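Local atomic coordinates of UPF0255 protein frsA (Vibrio vulnificus, PDB entry 4I4C), a protein that probably hydrolyses carboxylic esters to an alcohol and a carboxylate, as a member of the FrsA family within the alpha/beta-hydrolase clan. Residues I65-V70 / Y100-L105; E108-A113 / E123-A128; D243-H248 / M278-F283; H264-I269 / E287-C292. One frame throughout, in Å; residues are numbered along the deposited sequence.

Contact 1: I65-V70 / Y100-L105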
# COMPACT_ATOMS: atom_id res chain seq x y z
N ILE A 65 15.22 -8.82 -13.45
CA ILE A 65 15.61 -8.74 -14.86
C ILE A 65 14.45 -8.24 -15.71
O ILE A 65 14.64 -7.37 -16.58
CB ILE A 65 16.14 -10.10 -15.39
CG1 ILE A 65 17.28 -10.62 -14.51
CG2 ILE A 65 16.61 -9.99 -16.82
CD1 ILE A 65 18.48 -9.73 -14.50
N GLU A 66 13.25 -8.78 -15.47
CA GLU A 66 12.07 -8.40 -16.27
C GLU A 66 11.64 -6.96 -15.97
O GLU A 66 11.18 -6.24 -16.84
CB GLU A 66 10.91 -9.35 -16.00
CG GLU A 66 11.18 -10.81 -16.37
CD GLU A 66 10.10 -11.75 -15.85
OE1 GLU A 66 9.24 -11.30 -15.05
OE2 GLU A 66 10.11 -12.94 -16.24
N GLN A 67 11.81 -6.55 -14.71
CA GLN A 67 11.55 -5.17 -14.32
C GLN A 67 12.47 -4.19 -15.06
O GLN A 67 12.03 -3.13 -15.53
CB GLN A 67 11.71 -5.01 -12.80
CG GLN A 67 11.78 -3.58 -12.34
CD GLN A 67 11.56 -3.43 -10.85
OE1 GLN A 67 10.49 -3.02 -10.41
NE2 GLN A 67 12.58 -3.75 -10.05
N GLU A 68 13.75 -4.53 -15.16
CA GLU A 68 14.68 -3.67 -15.90
C GLU A 68 14.31 -3.64 -17.38
O GLU A 68 14.40 -2.59 -18.01
CB GLU A 68 16.14 -4.08 -15.72
CG GLU A 68 16.73 -3.80 -14.32
CD GLU A 68 16.32 -2.44 -13.76
OE1 GLU A 68 16.25 -1.45 -14.53
OE2 GLU A 68 16.08 -2.36 -12.54
N GLN A 69 13.90 -4.78 -17.93
CA GLN A 69 13.48 -4.81 -19.35
C GLN A 69 12.26 -3.88 -19.55
O GLN A 69 12.19 -3.14 -20.53
CB GLN A 69 13.17 -6.24 -19.81
CG GLN A 69 14.39 -7.18 -19.81
CD GLN A 69 14.07 -8.61 -20.23
OE1 GLN A 69 12.92 -8.96 -20.46
NE2 GLN A 69 15.11 -9.44 -20.33
N VAL A 70 11.33 -3.92 -18.59
CA VAL A 70 10.15 -3.07 -18.64
C VAL A 70 10.53 -1.60 -18.53
O VAL A 70 10.11 -0.78 -19.35
CB VAL A 70 9.14 -3.43 -17.51
CG1 VAL A 70 8.03 -2.38 -17.44
CG2 VAL A 70 8.55 -4.81 -17.76
N TYR A 100 1.14 0.56 -20.37
CA TYR A 100 1.26 -0.38 -21.49
C TYR A 100 2.37 -1.39 -21.25
O TYR A 100 2.18 -2.60 -21.41
CB TYR A 100 1.54 0.38 -22.78
CG TYR A 100 1.69 -0.52 -23.99
CD1 TYR A 100 2.93 -1.00 -24.37
CD2 TYR A 100 0.58 -0.89 -24.74
CE1 TYR A 100 3.07 -1.83 -25.48
CE2 TYR A 100 0.71 -1.72 -25.85
CZ TYR A 100 1.96 -2.18 -26.21
OH TYR A 100 2.10 -3.01 -27.31
N GLU A 101 3.55 -0.90 -20.86
CA GLU A 101 4.70 -1.78 -20.74
C GLU A 101 4.55 -2.72 -19.55
O GLU A 101 4.96 -3.88 -19.63
CB GLU A 101 6.01 -1.00 -20.69
CG GLU A 101 6.35 -0.20 -21.98
CD GLU A 101 6.61 -1.06 -23.22
OE1 GLU A 101 6.69 -2.30 -23.11
OE2 GLU A 101 6.76 -0.48 -24.32
N TRP A 102 3.96 -2.23 -18.45
CA TRP A 102 3.81 -3.09 -17.28
C TRP A 102 2.71 -4.12 -17.51
O TRP A 102 2.82 -5.26 -17.06
CB TRP A 102 3.54 -2.29 -16.00
CG TRP A 102 4.80 -1.74 -15.39
CD1 TRP A 102 5.29 -0.45 -15.50
CD2 TRP A 102 5.76 -2.46 -14.60
NE1 TRP A 102 6.48 -0.34 -14.82
CE2 TRP A 102 6.79 -1.55 -14.26
CE3 TRP A 102 5.84 -3.79 -14.16
CZ2 TRP A 102 7.90 -1.93 -13.49
CZ3 TRP A 102 6.95 -4.16 -13.38
CH2 TRP A 102 7.95 -3.23 -13.06
N THR A 103 1.67 -3.73 -18.23
CA THR A 103 0.59 -4.66 -18.54
C THR A 103 1.09 -5.77 -19.47
O THR A 103 0.68 -6.93 -19.35
CB THR A 103 -0.62 -3.92 -19.14
OG1 THR A 103 -1.17 -3.05 -18.14
CG2 THR A 103 -1.70 -4.88 -19.58
N ARG A 104 2.00 -5.42 -20.38
CA ARG A 104 2.65 -6.41 -21.23
C ARG A 104 3.31 -7.52 -20.43
O ARG A 104 3.21 -8.68 -20.79
CB ARG A 104 3.74 -5.77 -22.09
CG ARG A 104 3.26 -5.12 -23.32
CD ARG A 104 4.47 -4.62 -24.11
NE ARG A 104 4.75 -5.46 -25.26
CZ ARG A 104 5.66 -5.16 -26.19
NH1 ARG A 104 6.37 -4.04 -26.07
NH2 ARG A 104 5.86 -5.97 -27.23
N LEU A 105 4.04 -7.13 -19.39
CA LEU A 105 4.68 -8.11 -18.51
C LEU A 105 3.63 -8.94 -17.78
O LEU A 105 3.75 -10.16 -17.69
CB LEU A 105 5.66 -7.44 -17.52
CG LEU A 105 6.48 -8.42 -16.66
CD1 LEU A 105 7.35 -9.39 -17.50
CD2 LEU A 105 7.35 -7.69 -15.62

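Contact 2: E108-A113 / E123-A128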
# COMPACT_ATOMS: atom_id res chain seq x y z
N GLU A 108 2.30 -11.61 -20.04
CA GLU A 108 3.31 -12.63 -20.29
C GLU A 108 3.32 -13.67 -19.17
O GLU A 108 3.48 -14.88 -19.40
CB GLU A 108 4.70 -11.99 -20.42
CG GLU A 108 5.78 -12.95 -20.87
CD GLU A 108 5.65 -13.36 -22.34
OE1 GLU A 108 4.79 -12.79 -23.06
OE2 GLU A 108 6.39 -14.26 -22.76
N HIS A 109 3.16 -13.19 -17.94
CA HIS A 109 2.94 -14.08 -16.81
C HIS A 109 1.62 -14.82 -16.97
O HIS A 109 1.55 -16.03 -16.74
CB HIS A 109 2.95 -13.31 -15.49
CG HIS A 109 4.32 -12.94 -15.03
ND1 HIS A 109 5.28 -13.87 -14.73
CD2 HIS A 109 4.90 -11.73 -14.84
CE1 HIS A 109 6.39 -13.26 -14.36
NE2 HIS A 109 6.18 -11.96 -14.42
N GLN A 110 0.57 -14.10 -17.36
CA GLN A 110 -0.74 -14.73 -17.50
C GLN A 110 -0.74 -15.76 -18.65
O GLN A 110 -1.54 -16.70 -18.62
CB GLN A 110 -1.84 -13.67 -17.68
CG GLN A 110 -3.24 -14.17 -17.37
CD GLN A 110 -4.21 -13.05 -17.03
OE1 GLN A 110 -3.92 -11.87 -17.23
NE2 GLN A 110 -5.37 -13.41 -16.50
N LYS A 111 0.15 -15.58 -19.63
CA LYS A 111 0.39 -16.58 -20.69
C LYS A 111 1.13 -17.81 -20.18
O LYS A 111 0.68 -18.94 -20.40
CB LYS A 111 1.18 -15.99 -21.87
CG LYS A 111 0.32 -15.33 -22.95
CD LYS A 111 1.06 -15.26 -24.30
CE LYS A 111 1.04 -13.85 -24.90
NZ LYS A 111 -0.34 -13.30 -25.03
N ARG A 112 2.26 -17.61 -19.51
CA ARG A 112 2.98 -18.73 -18.92
C ARG A 112 2.11 -19.51 -17.93
O ARG A 112 2.29 -20.72 -17.75
CB ARG A 112 4.26 -18.26 -18.21
CG ARG A 112 5.30 -17.61 -19.11
CD ARG A 112 6.62 -17.47 -18.38
NE ARG A 112 7.65 -16.85 -19.21
CZ ARG A 112 7.90 -15.54 -19.24
NH1 ARG A 112 7.18 -14.71 -18.48
NH2 ARG A 112 8.86 -15.06 -20.02
N ALA A 113 1.15 -18.83 -17.31
CA ALA A 113 0.25 -19.45 -16.33
C ALA A 113 -0.60 -20.57 -16.93
O ALA A 113 -0.88 -21.58 -16.27
CB ALA A 113 -0.64 -18.39 -15.67
N GLU A 123 1.27 -19.20 -8.85
CA GLU A 123 2.30 -18.20 -8.62
C GLU A 123 2.50 -17.28 -9.81
O GLU A 123 2.89 -16.12 -9.66
CB GLU A 123 3.60 -18.88 -8.23
CG GLU A 123 3.56 -19.48 -6.83
CD GLU A 123 3.10 -18.48 -5.78
OE1 GLU A 123 3.62 -17.34 -5.78
OE2 GLU A 123 2.21 -18.82 -4.97
N ALA A 124 2.24 -17.80 -11.01
CA ALA A 124 2.44 -16.99 -12.20
C ALA A 124 1.33 -15.95 -12.25
O ALA A 124 1.54 -14.82 -12.69
CB ALA A 124 2.43 -17.87 -13.46
N LEU A 125 0.16 -16.33 -11.77
CA LEU A 125 -0.97 -15.41 -11.81
C LEU A 125 -0.80 -14.32 -10.75
O LEU A 125 -1.16 -13.16 -11.00
CB LEU A 125 -2.32 -16.14 -11.67
CG LEU A 125 -2.78 -16.92 -12.91
CD1 LEU A 125 -3.87 -17.94 -12.57
CD2 LEU A 125 -3.29 -15.97 -13.99
N PHE A 126 -0.26 -14.68 -9.58
CA PHE A 126 0.07 -13.70 -8.54
C PHE A 126 1.12 -12.72 -9.06
O PHE A 126 1.00 -11.52 -8.85
CB PHE A 126 0.56 -14.38 -7.26
CG PHE A 126 -0.56 -14.91 -6.38
CD1 PHE A 126 -1.63 -14.09 -6.04
CD2 PHE A 126 -0.53 -16.21 -5.90
CE1 PHE A 126 -2.66 -14.56 -5.24
CE2 PHE A 126 -1.56 -16.69 -5.10
CZ PHE A 126 -2.62 -15.87 -4.77
N SER A 127 2.14 -13.23 -9.76
CA SER A 127 3.10 -12.36 -10.43
C SER A 127 2.42 -11.39 -11.41
O SER A 127 2.80 -10.22 -11.51
CB SER A 127 4.12 -13.18 -11.20
OG SER A 127 4.94 -13.89 -10.30
N ALA A 128 1.43 -11.90 -12.12
CA ALA A 128 0.71 -11.11 -13.12
C ALA A 128 -0.07 -9.99 -12.45
O ALA A 128 -0.06 -8.84 -12.92
CB ALA A 128 -0.22 -12.00 -13.91

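Contact 3: D243-H248 / M278-F283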
# COMPACT_ATOMS: atom_id res chain seq x y z
N ASP A 243 -11.35 9.89 11.15
CA ASP A 243 -11.52 8.54 11.66
C ASP A 243 -11.20 7.55 10.54
O ASP A 243 -12.10 6.91 9.99
CB ASP A 243 -12.95 8.34 12.15
CG ASP A 243 -13.19 6.95 12.70
OD1 ASP A 243 -12.21 6.30 13.14
OD2 ASP A 243 -14.35 6.49 12.67
N TYR A 244 -9.92 7.43 10.20
CA TYR A 244 -9.53 6.65 9.03
C TYR A 244 -9.24 5.19 9.39
O TYR A 244 -8.81 4.41 8.53
CB TYR A 244 -8.37 7.31 8.27
CG TYR A 244 -7.15 7.68 9.10
CD1 TYR A 244 -6.80 9.02 9.30
CD2 TYR A 244 -6.34 6.70 9.66
CE1 TYR A 244 -5.67 9.36 10.07
CE2 TYR A 244 -5.21 7.03 10.42
CZ TYR A 244 -4.88 8.36 10.62
OH TYR A 244 -3.76 8.68 11.38
N SER A 245 -9.47 4.82 10.65
CA SER A 245 -9.32 3.44 11.08
C SER A 245 -10.68 2.74 11.02
O SER A 245 -10.80 1.54 11.25
CB SER A 245 -8.75 3.37 12.51
OG SER A 245 -9.51 4.15 13.41
N ARG A 246 -11.69 3.56 10.70
CA ARG A 246 -13.10 3.21 10.54
C ARG A 246 -13.38 1.81 10.00
O ARG A 246 -14.14 1.03 10.58
CB ARG A 246 -13.71 4.22 9.56
CG ARG A 246 -15.12 4.64 9.82
CD ARG A 246 -15.36 6.04 9.25
NE ARG A 246 -15.73 6.08 7.83
CZ ARG A 246 -14.92 6.43 6.84
NH1 ARG A 246 -13.66 6.77 7.09
NH2 ARG A 246 -15.37 6.44 5.58
N LEU A 247 -12.81 1.50 8.84
CA LEU A 247 -13.13 0.28 8.12
C LEU A 247 -12.48 -0.92 8.80
O LEU A 247 -13.07 -2.01 8.86
CB LEU A 247 -12.68 0.38 6.65
CG LEU A 247 -13.14 1.59 5.82
CD1 LEU A 247 -12.67 1.46 4.35
CD2 LEU A 247 -14.64 1.77 5.87
N HIS A 248 -11.28 -0.73 9.34
CA HIS A 248 -10.60 -1.79 10.07
C HIS A 248 -11.33 -2.20 11.36
O HIS A 248 -11.32 -3.38 11.74
CB HIS A 248 -9.17 -1.38 10.37
CG HIS A 248 -8.35 -1.15 9.13
ND1 HIS A 248 -8.27 0.07 8.51
CD2 HIS A 248 -7.61 -2.01 8.39
CE1 HIS A 248 -7.50 -0.03 7.44
NE2 HIS A 248 -7.08 -1.28 7.35
N MET A 278 -3.51 1.29 11.95
CA MET A 278 -3.34 0.17 12.88
C MET A 278 -3.03 0.68 14.29
O MET A 278 -3.47 0.09 15.27
CB MET A 278 -2.24 -0.78 12.38
CG MET A 278 -2.50 -1.39 11.00
SD MET A 278 -4.19 -2.02 10.92
CE MET A 278 -4.93 -0.81 9.83
N VAL A 279 -2.26 1.77 14.38
CA VAL A 279 -1.91 2.32 15.69
C VAL A 279 -3.16 2.90 16.31
O VAL A 279 -3.47 2.63 17.46
CB VAL A 279 -0.91 3.48 15.59
CG1 VAL A 279 -0.70 4.07 16.95
CG2 VAL A 279 0.41 3.03 15.01
N ARG A 280 -3.86 3.69 15.53
CA ARG A 280 -5.15 4.20 15.90
C ARG A 280 -6.06 3.14 16.45
O ARG A 280 -6.61 3.26 17.50
CB ARG A 280 -5.81 4.81 14.69
CG ARG A 280 -6.38 6.12 14.95
CD ARG A 280 -7.33 6.50 13.93
NE ARG A 280 -7.90 7.78 14.27
CZ ARG A 280 -9.18 7.94 14.48
NH1 ARG A 280 -9.69 9.08 14.82
NH2 ARG A 280 -9.95 6.92 14.36
N LEU A 281 -6.16 2.08 15.71
CA LEU A 281 -6.98 0.94 16.12
C LEU A 281 -6.46 0.25 17.40
O LEU A 281 -7.24 -0.32 18.17
CB LEU A 281 -7.09 -0.07 14.97
CG LEU A 281 -7.92 -1.32 15.23
CD1 LEU A 281 -9.30 -0.97 15.74
CD2 LEU A 281 -8.02 -2.16 13.96
N SER A 282 -5.15 0.32 17.63
CA SER A 282 -4.54 -0.39 18.75
C SER A 282 -4.77 0.38 20.03
O SER A 282 -4.58 -0.15 21.13
CB SER A 282 -3.04 -0.59 18.52
OG SER A 282 -2.80 -1.54 17.49
N PHE A 283 -5.19 1.64 19.89
CA PHE A 283 -5.60 2.44 21.04
C PHE A 283 -7.10 2.31 21.25
O PHE A 283 -7.59 2.33 22.38
CB PHE A 283 -5.24 3.90 20.84
CG PHE A 283 -3.80 4.22 21.14
CD1 PHE A 283 -2.83 4.12 20.15
CD2 PHE A 283 -3.42 4.64 22.40
CE1 PHE A 283 -1.52 4.43 20.42
CE2 PHE A 283 -2.10 4.95 22.68
CZ PHE A 283 -1.15 4.85 21.69

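Contact 4: H264-I269 / E287-C292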
# COMPACT_ATOMS: atom_id res chain seq x y z
N HIS A 264 -9.86 -14.35 19.16
CA HIS A 264 -9.14 -14.03 20.39
C HIS A 264 -7.63 -13.86 20.14
O HIS A 264 -6.89 -13.42 21.02
CB HIS A 264 -9.42 -15.08 21.47
CG HIS A 264 -10.86 -15.15 21.88
ND1 HIS A 264 -11.49 -14.12 22.56
CD2 HIS A 264 -11.80 -16.10 21.70
CE1 HIS A 264 -12.75 -14.45 22.78
NE2 HIS A 264 -12.97 -15.64 22.26
N ARG A 265 -7.20 -14.18 18.91
CA ARG A 265 -5.80 -14.03 18.51
C ARG A 265 -5.66 -13.21 17.22
O ARG A 265 -5.33 -13.75 16.15
CB ARG A 265 -5.13 -15.41 18.36
CG ARG A 265 -4.75 -16.07 19.69
CD ARG A 265 -4.01 -15.06 20.60
NE ARG A 265 -3.51 -15.62 21.85
CZ ARG A 265 -4.14 -15.54 23.02
NH1 ARG A 265 -5.30 -14.91 23.12
NH2 ARG A 265 -3.60 -16.08 24.11
N VAL A 266 -5.89 -11.91 17.33
CA VAL A 266 -5.88 -11.00 16.19
C VAL A 266 -4.76 -9.99 16.32
O VAL A 266 -4.61 -9.34 17.36
CB VAL A 266 -7.20 -10.21 16.09
CG1 VAL A 266 -7.11 -9.14 14.99
CG2 VAL A 266 -8.37 -11.14 15.84
N GLY A 267 -3.98 -9.85 15.25
CA GLY A 267 -2.93 -8.84 15.17
C GLY A 267 -3.09 -7.90 13.99
O GLY A 267 -4.00 -8.05 13.17
N LEU A 268 -2.19 -6.92 13.89
CA LEU A 268 -2.27 -5.90 12.86
C LEU A 268 -0.89 -5.59 12.29
O LEU A 268 0.06 -5.40 13.03
CB LEU A 268 -2.87 -4.61 13.43
CG LEU A 268 -4.24 -4.60 14.12
CD1 LEU A 268 -4.50 -3.24 14.81
CD2 LEU A 268 -5.36 -4.95 13.13
N ILE A 269 -0.79 -5.56 10.96
CA ILE A 269 0.41 -5.09 10.26
C ILE A 269 0.02 -3.91 9.37
O ILE A 269 -0.95 -3.98 8.62
CB ILE A 269 1.03 -6.21 9.39
CG1 ILE A 269 1.23 -7.49 10.23
CG2 ILE A 269 2.36 -5.77 8.82
CD1 ILE A 269 1.70 -8.71 9.45
N GLU A 287 -8.42 -4.70 23.79
CA GLU A 287 -8.60 -6.10 24.18
C GLU A 287 -8.58 -7.01 22.97
O GLU A 287 -7.93 -8.07 22.97
CB GLU A 287 -9.91 -6.29 24.95
CG GLU A 287 -9.79 -5.95 26.45
CD GLU A 287 -8.73 -6.79 27.14
OE1 GLU A 287 -8.84 -8.04 27.09
OE2 GLU A 287 -7.78 -6.21 27.71
N LYS A 288 -9.30 -6.58 21.93
CA LYS A 288 -9.42 -7.34 20.70
C LYS A 288 -8.12 -7.41 19.92
O LYS A 288 -7.89 -8.37 19.20
CB LYS A 288 -10.53 -6.75 19.82
CG LYS A 288 -11.92 -6.84 20.42
CD LYS A 288 -12.91 -6.05 19.59
CE LYS A 288 -14.23 -5.87 20.32
NZ LYS A 288 -15.08 -4.83 19.67
N ILE A 289 -7.27 -6.39 20.04
CA ILE A 289 -5.99 -6.38 19.34
C ILE A 289 -4.89 -6.91 20.26
O ILE A 289 -4.65 -6.35 21.33
CB ILE A 289 -5.60 -4.97 18.85
CG1 ILE A 289 -6.61 -4.48 17.80
CG2 ILE A 289 -4.19 -4.96 18.29
CD1 ILE A 289 -6.93 -5.53 16.75
N LYS A 290 -4.23 -7.99 19.84
CA LYS A 290 -3.21 -8.64 20.65
C LYS A 290 -1.79 -8.18 20.30
O LYS A 290 -0.88 -8.29 21.12
CB LYS A 290 -3.32 -10.15 20.50
CG LYS A 290 -4.63 -10.74 21.02
CD LYS A 290 -4.87 -10.33 22.49
CE LYS A 290 -6.07 -11.04 23.11
NZ LYS A 290 -7.32 -10.90 22.29
N ALA A 291 -1.61 -7.68 19.08
CA ALA A 291 -0.29 -7.23 18.63
C ALA A 291 -0.41 -6.31 17.44
O ALA A 291 -1.32 -6.48 16.64
CB ALA A 291 0.58 -8.43 18.27
N CYS A 292 0.50 -5.35 17.32
CA CYS A 292 0.55 -4.45 16.18
C CYS A 292 1.99 -4.21 15.72
O CYS A 292 2.90 -4.05 16.54
CB CYS A 292 -0.16 -3.12 16.49
SG CYS A 292 -0.09 -1.87 15.13
O HOH W 1 -9.44 -12.02 23.49

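Contact 1: I65-V70 / Y100-L105
Val70 and Glu101, their CA atoms 6.0 Å apart, mark where the helical segments 65-70 and 100-105 come together, with axes 10.1 Å apart at closest and running roughly antiparallel at 148°. No hydrogen bond links the two segments; side-chain packing centred on Val70 makes most of the contact. Its two methyls split the task. Val70 CG1, placed anti to the backbone N (chi1 170°), sits squarely over one face of the Trp102 indole, 3.5 Å from the centroid of the five-membered ring and only 10° off its normal, a well-formed CH-pi contact. Val70 CG2, on the other branch, meets CD2 of Leu105 at 3.8 Å, the two side chains crossing at about a right angle. Leu105 also receives Glu66: CB of Glu66 lies against both leucine methyls, and its OE1 is 3.6 Å from Leu105 CD1 while making a weak hydrogen bond to NE2 of His109. Gln67 comes to the indole at its rim, OE1 lying 3.7 Å from Trp102 CH2 near the ring plane, with the amide turned almost perpendicular to the indole. That oxygen is buried without a polar partner, whereas NE2 of Gln67 donates to Arg54 O. Glu101 adds its CB to the side of Val70 CG1 and sends its carboxylate to the backbone N of Gly96. On its own helix it also forms a salt bridge with Arg104 whose hydrogen bond is weak. With Ile134 and Ala135 of helix 121-136 also against Trp102, the arrangement is that of an antiparallel helix bundle in the helical region that precedes the hydrolase sheet.

Contact 2: E108-A113 / E123-A128
The helical hairpin built from helices 98-114 and 121-136 is held tightly where His109 and Ala113 face Ala124, Ser127 and Ala128. Such an alpha-alpha hairpin brings consecutive helices together antiparallel, and here the segment axes lie 7.9 Å apart, with 167° between their directions. Small residues permit this closeness: Ala113 CB touches Ala124 CB at 3.8 Å, and the CA atoms of this pair are 5.3 Å apart. A third alanine, Ala128, puts its CB against CB of His109. Leu125 fills the flank beside these methyls. Leu125 CG packs on Ala113 CB, and its CD2 lies 3.8 Å from CG of Gln110, whose extended chain passes at a slant to the leucine, its CG anti to the backbone N (chi1 -161°). The amide of Gln110 is engaged further along the facing helix, OE1 being hydrogen-bonded to the hydroxyl of Tyr132. Behind Leu125, helix 144-163 closes the packing through Glu159 and Ala160. No hydrogen bond crosses between the two segments, so they are held by close packing of methyls, aliphatic chain and ring. His109 supplies the ring of the contact. His109 CB comes within 3.5 Å of the carbonyl oxygen of Ala124, an oxygen that takes the helical N-H of Ala128. The imidazole then lies flat beside Ser127, presenting a face rather than an edge: Ser127 CB stands 3.7 Å from the His109 ring centroid, just 7° off the ring normal.

Contact 3: D243-H248 / M278-F283
Arg280 reaches across to Asp243, Tyr244 and Ser245 with its chain extended from CG to NE. NH2 is the working end. Arg280 NH2 donates to Ser245 OG at 3.0 Å through a fairly straight bond, the serine oxygen lying close to the guanidinium plane. Arg280 NH2 is also 2.6 Å from Asp243 OD1, forming a salt bridge, but the carboxylate is turned 40° against the guanidinium and the N-H aims poorly at it, so the hydrogen bond within the ion pair is weak. Ser245 OG is placed for its role by chi1 of 54°, between the backbone N and the carbonyl carbon. Lower on the arginine, Arg280 CD lies over a face of the Tyr244 ring, 4.1 Å from CE2, while Gln346 accepts from NE. Tyr244 OH bonds to Trp341 O. Helix 273-284, which carries Arg280, follows strand 266-271 and occupies the place of the nucleophile-elbow helix of alpha/beta-hydrolases; the start of helix 246-254 packs beside it. Met278 bends back at chi2 and chi3 to bring its methyl over His248. Met278 CE stands 3.3 Å from the centroid of the His248 ring, 12° off the normal, a tight CH-pi contact, the thioether chain meeting the ring at about a right angle. The imidazole is held in turn by NE2, hydrogen-bonded to Ser199 OG, and on its backbone side CB of His248 leans on Leu281 CD2 at 3.8 Å.

Contact 4: H264-I269 / E287-C292
Lys290 and Val266 join where two parallel strands begin to pair: the N-H of Lys290 donates to Val266 O at 2.8 Å. From there the lysine side chain runs back along the facing chain. Lys290 CB is 3.5 Å from the same Val266 O. CG, beside the backbone N, comes near His264 O, and the bend at chi2 (-55°) keeps CD close to it. Lys290 CE comes to 3.3 Å from His264 O and to 3.9 Å from Arg265 NH1. A last bend at chi4 delivers Lys290 NZ, which donates to His264 O at 2.9 Å, to Glu287 O at 3.0 Å in that carbonyl's plane, and to a water shared with His264 ND1. Further along, Leu268 N donates to Ala291 O at 2.9 Å, continuing the pairing within the beta-alpha-beta unit of strand 266-271, helix 273-284 and strand 291-295. On the face covered by helix 273-284, Leu268 lays its CD1 across Ile289, 3.9 Å from CG1. His264 O is gripped twice, for Arg265 NH1 donates to it from the opposite face of the carbonyl plane. Two cationic ends thus converge on one neutral oxygen, which would probably be polarised; with NZ also bound by Glu287 O and water, backbone dipoles and solvent would be expected to ease the proximity of the two like charges.

In the fold
Along the chain contact 1 closes before contact 2 opens, and both precede contacts 3 and 4, whose segments alternate. Contacts 1 and 2 share helix 98-114, with centres 13 Å apart, and belong to the helical region ahead of the main sheet. Contacts 3 and 4, centres 12 Å apart, lie in the hydrolase core and are tied together by helix 273-284: its Met278 and Ser282 pack on Leu268 and Cys292 of the strands flanking it. The helical pair and the core pair do not touch; contacts 1 and 3 have centres about 36 Å apart, on opposite sides of the chain's centre. This fits a two-domain protein, although helix 121-136 also meets Trp210 and Arg214.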